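Local atomic coordinates of alginate lyase, family PL7 (Zobellia galactanivorans, PDB entry 4BE3), a protein that probably cleaves alginate from the chain end, as an exolytic polysaccharide lyase of family PL7. Residues G108-D113 with Q254-G259. Sequence-based numbering, arbitrary orientation.
With SRT (S,R meso-tartaric acid), chain C.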
# COMPACT_ATOMS: atom_id res chain seq x y z
N GLY A 108 -13.51 -14.16 4.32
CA GLY A 108 -12.33 -13.25 4.03
C GLY A 108 -11.67 -13.62 2.75
O GLY A 108 -11.75 -14.83 2.33
N GLN A 109 -11.10 -12.67 1.99
CA GLN A 109 -10.48 -13.04 0.77
C GLN A 109 -9.39 -12.01 0.45
O GLN A 109 -9.40 -10.91 1.05
CB GLN A 109 -11.41 -12.91 -0.44
CG GLN A 109 -12.81 -12.79 -0.28
CD GLN A 109 -13.55 -12.57 -1.62
OE1 GLN A 109 -14.72 -12.26 -1.60
NE2 GLN A 109 -12.87 -12.71 -2.72
N ILE A 110 -8.50 -12.42 -0.47
CA ILE A 110 -7.70 -11.42 -1.24
C ILE A 110 -8.34 -11.55 -2.64
O ILE A 110 -8.44 -12.69 -3.17
CB ILE A 110 -6.22 -11.80 -1.31
CG1 ILE A 110 -5.70 -11.66 0.16
CG2 ILE A 110 -5.54 -10.84 -2.37
CD1 ILE A 110 -4.29 -12.19 0.25
N HIS A 111 -8.74 -10.39 -3.24
CA HIS A 111 -9.28 -10.44 -4.59
C HIS A 111 -8.43 -9.60 -5.50
O HIS A 111 -8.03 -8.48 -5.11
CB HIS A 111 -10.68 -9.86 -4.44
CG HIS A 111 -11.42 -9.74 -5.73
ND1 HIS A 111 -11.96 -10.80 -6.33
CD2 HIS A 111 -11.62 -8.66 -6.56
CE1 HIS A 111 -12.52 -10.42 -7.55
NE2 HIS A 111 -12.33 -9.11 -7.67
N SER A 112 -8.16 -10.10 -6.71
CA SER A 112 -7.27 -9.32 -7.61
C SER A 112 -8.21 -8.25 -8.27
O SER A 112 -9.39 -8.47 -8.68
CB SER A 112 -6.55 -10.36 -8.57
OG SER A 112 -6.17 -9.45 -9.68
N ASP A 113 -7.64 -7.02 -8.49
CA ASP A 113 -8.43 -5.92 -9.07
C ASP A 113 -8.22 -5.90 -10.61
O ASP A 113 -8.81 -5.05 -11.29
CB ASP A 113 -7.95 -4.57 -8.48
CG ASP A 113 -8.88 -3.43 -8.89
OD1 ASP A 113 -10.10 -3.62 -8.74
OD2 ASP A 113 -8.39 -2.39 -9.37
N GLN A 254 -4.13 -6.14 -5.88
CA GLN A 254 -5.25 -6.80 -5.13
C GLN A 254 -5.62 -6.13 -3.88
O GLN A 254 -5.07 -5.03 -3.58
CB GLN A 254 -4.85 -8.09 -4.75
CG GLN A 254 -3.63 -8.23 -4.06
CD GLN A 254 -3.17 -9.52 -4.74
OE1 GLN A 254 -3.46 -9.86 -6.04
NE2 GLN A 254 -2.66 -10.34 -3.87
N TYR A 255 -6.67 -6.64 -3.22
CA TYR A 255 -7.10 -6.01 -2.02
C TYR A 255 -7.87 -6.99 -1.15
O TYR A 255 -8.31 -8.05 -1.68
CB TYR A 255 -7.99 -4.77 -2.30
CG TYR A 255 -9.19 -5.06 -3.19
CD1 TYR A 255 -9.08 -4.93 -4.57
CD2 TYR A 255 -10.46 -5.40 -2.63
CE1 TYR A 255 -10.20 -5.12 -5.39
CE2 TYR A 255 -11.57 -5.60 -3.44
CZ TYR A 255 -11.43 -5.48 -4.82
OH TYR A 255 -12.50 -5.67 -5.66
N PHE A 256 -7.96 -6.70 0.12
CA PHE A 256 -8.74 -7.62 1.01
C PHE A 256 -10.18 -7.41 0.90
O PHE A 256 -10.68 -6.31 0.57
CB PHE A 256 -8.39 -7.40 2.50
CG PHE A 256 -6.99 -7.87 2.85
CD1 PHE A 256 -6.72 -9.20 2.76
CD2 PHE A 256 -5.96 -7.00 3.30
CE1 PHE A 256 -5.46 -9.74 3.13
CE2 PHE A 256 -4.69 -7.49 3.76
CZ PHE A 256 -4.42 -8.89 3.59
N LYS A 257 -10.98 -8.47 1.22
CA LYS A 257 -12.43 -8.34 1.42
C LYS A 257 -12.84 -9.15 2.64
O LYS A 257 -12.15 -10.12 3.01
CB LYS A 257 -13.19 -8.95 0.19
CG LYS A 257 -12.72 -8.28 -1.13
CD LYS A 257 -13.74 -8.57 -2.29
CE LYS A 257 -14.89 -7.59 -1.96
NZ LYS A 257 -16.18 -7.91 -2.64
N LEU A 258 -13.92 -8.75 3.24
CA LEU A 258 -14.32 -9.38 4.53
C LEU A 258 -15.80 -9.20 4.61
O LEU A 258 -16.34 -8.04 4.37
CB LEU A 258 -13.62 -8.58 5.65
CG LEU A 258 -13.99 -9.04 7.07
CD1 LEU A 258 -12.72 -8.81 8.01
CD2 LEU A 258 -15.15 -8.27 7.70
N GLY A 259 -16.52 -10.24 5.13
CA GLY A 259 -17.97 -10.09 5.41
C GLY A 259 -18.66 -11.46 5.16
O GLY A 259 -18.13 -12.48 5.67
O1 SRT C . -15.73 -9.10 -7.28
O11 SRT C . -14.92 -9.04 -5.13
C1 SRT C . -15.45 -8.59 -6.16
C2 SRT C . -15.89 -7.22 -5.77
O2 SRT C . -14.93 -6.35 -5.13
C3 SRT C . -17.24 -6.75 -6.24
O3 SRT C . -17.82 -7.34 -5.15
C4 SRT C . -17.49 -5.32 -6.42
O4 SRT C . -18.15 -4.68 -5.62
O41 SRT C . -16.89 -4.71 -7.30
O HOH W 1 -12.18 -5.17 -8.23
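His-111 pairs with Tyr-255 where strands 108-112 and 254-258 run antiparallel in the ligand-binding sheet of the PL7 beta-jelly roll. Four backbone hydrogen bonds set the register, two for Gln-109 with Lys-257 and two for His-111 with Tyr-255; the straightest, His-111 N to Tyr-255 O, has an N-H...O angle of 170°. Side chains alternate between the sheet's faces. Ile-110 and Phe-256 run side by side into the core, Ile-110 CG1 lying 3.5 Å from Phe-256 CE1, and both reach Ile-191 of the opposing sheet.

His-111, Tyr-255 and Lys-257 turn to the other face and line the pocket holding meso-tartaric acid. An edge of the imidazole is directed at the Tyr-255 face in an offset edge-to-face pair, planes 66° apart. With CG anti to the backbone N (chi1 177°), the His-111 ring lies under the ligand, O11 sitting 3.4 Å above the ring plane, over its centre, while ND1 is hydrogen-bonded to Glu-119 OE2.

Polar contacts hold the ligand here, and Thr-60 OG1 adds another hydrogen bond. Lys-257, also salt-bridged to Glu-67, bends at chi3 and donates from NZ to ligand O11 (3.0 Å) and O3 (3.1 Å). Tyr-255 OH meets ligand O2 at 2.6 Å and also bonds a water; a phenylalanine in place of Tyr-255 would probably leave both without their shared hydroxyl partner. That water donates to Asp-113 OD1 over 2.6 Å.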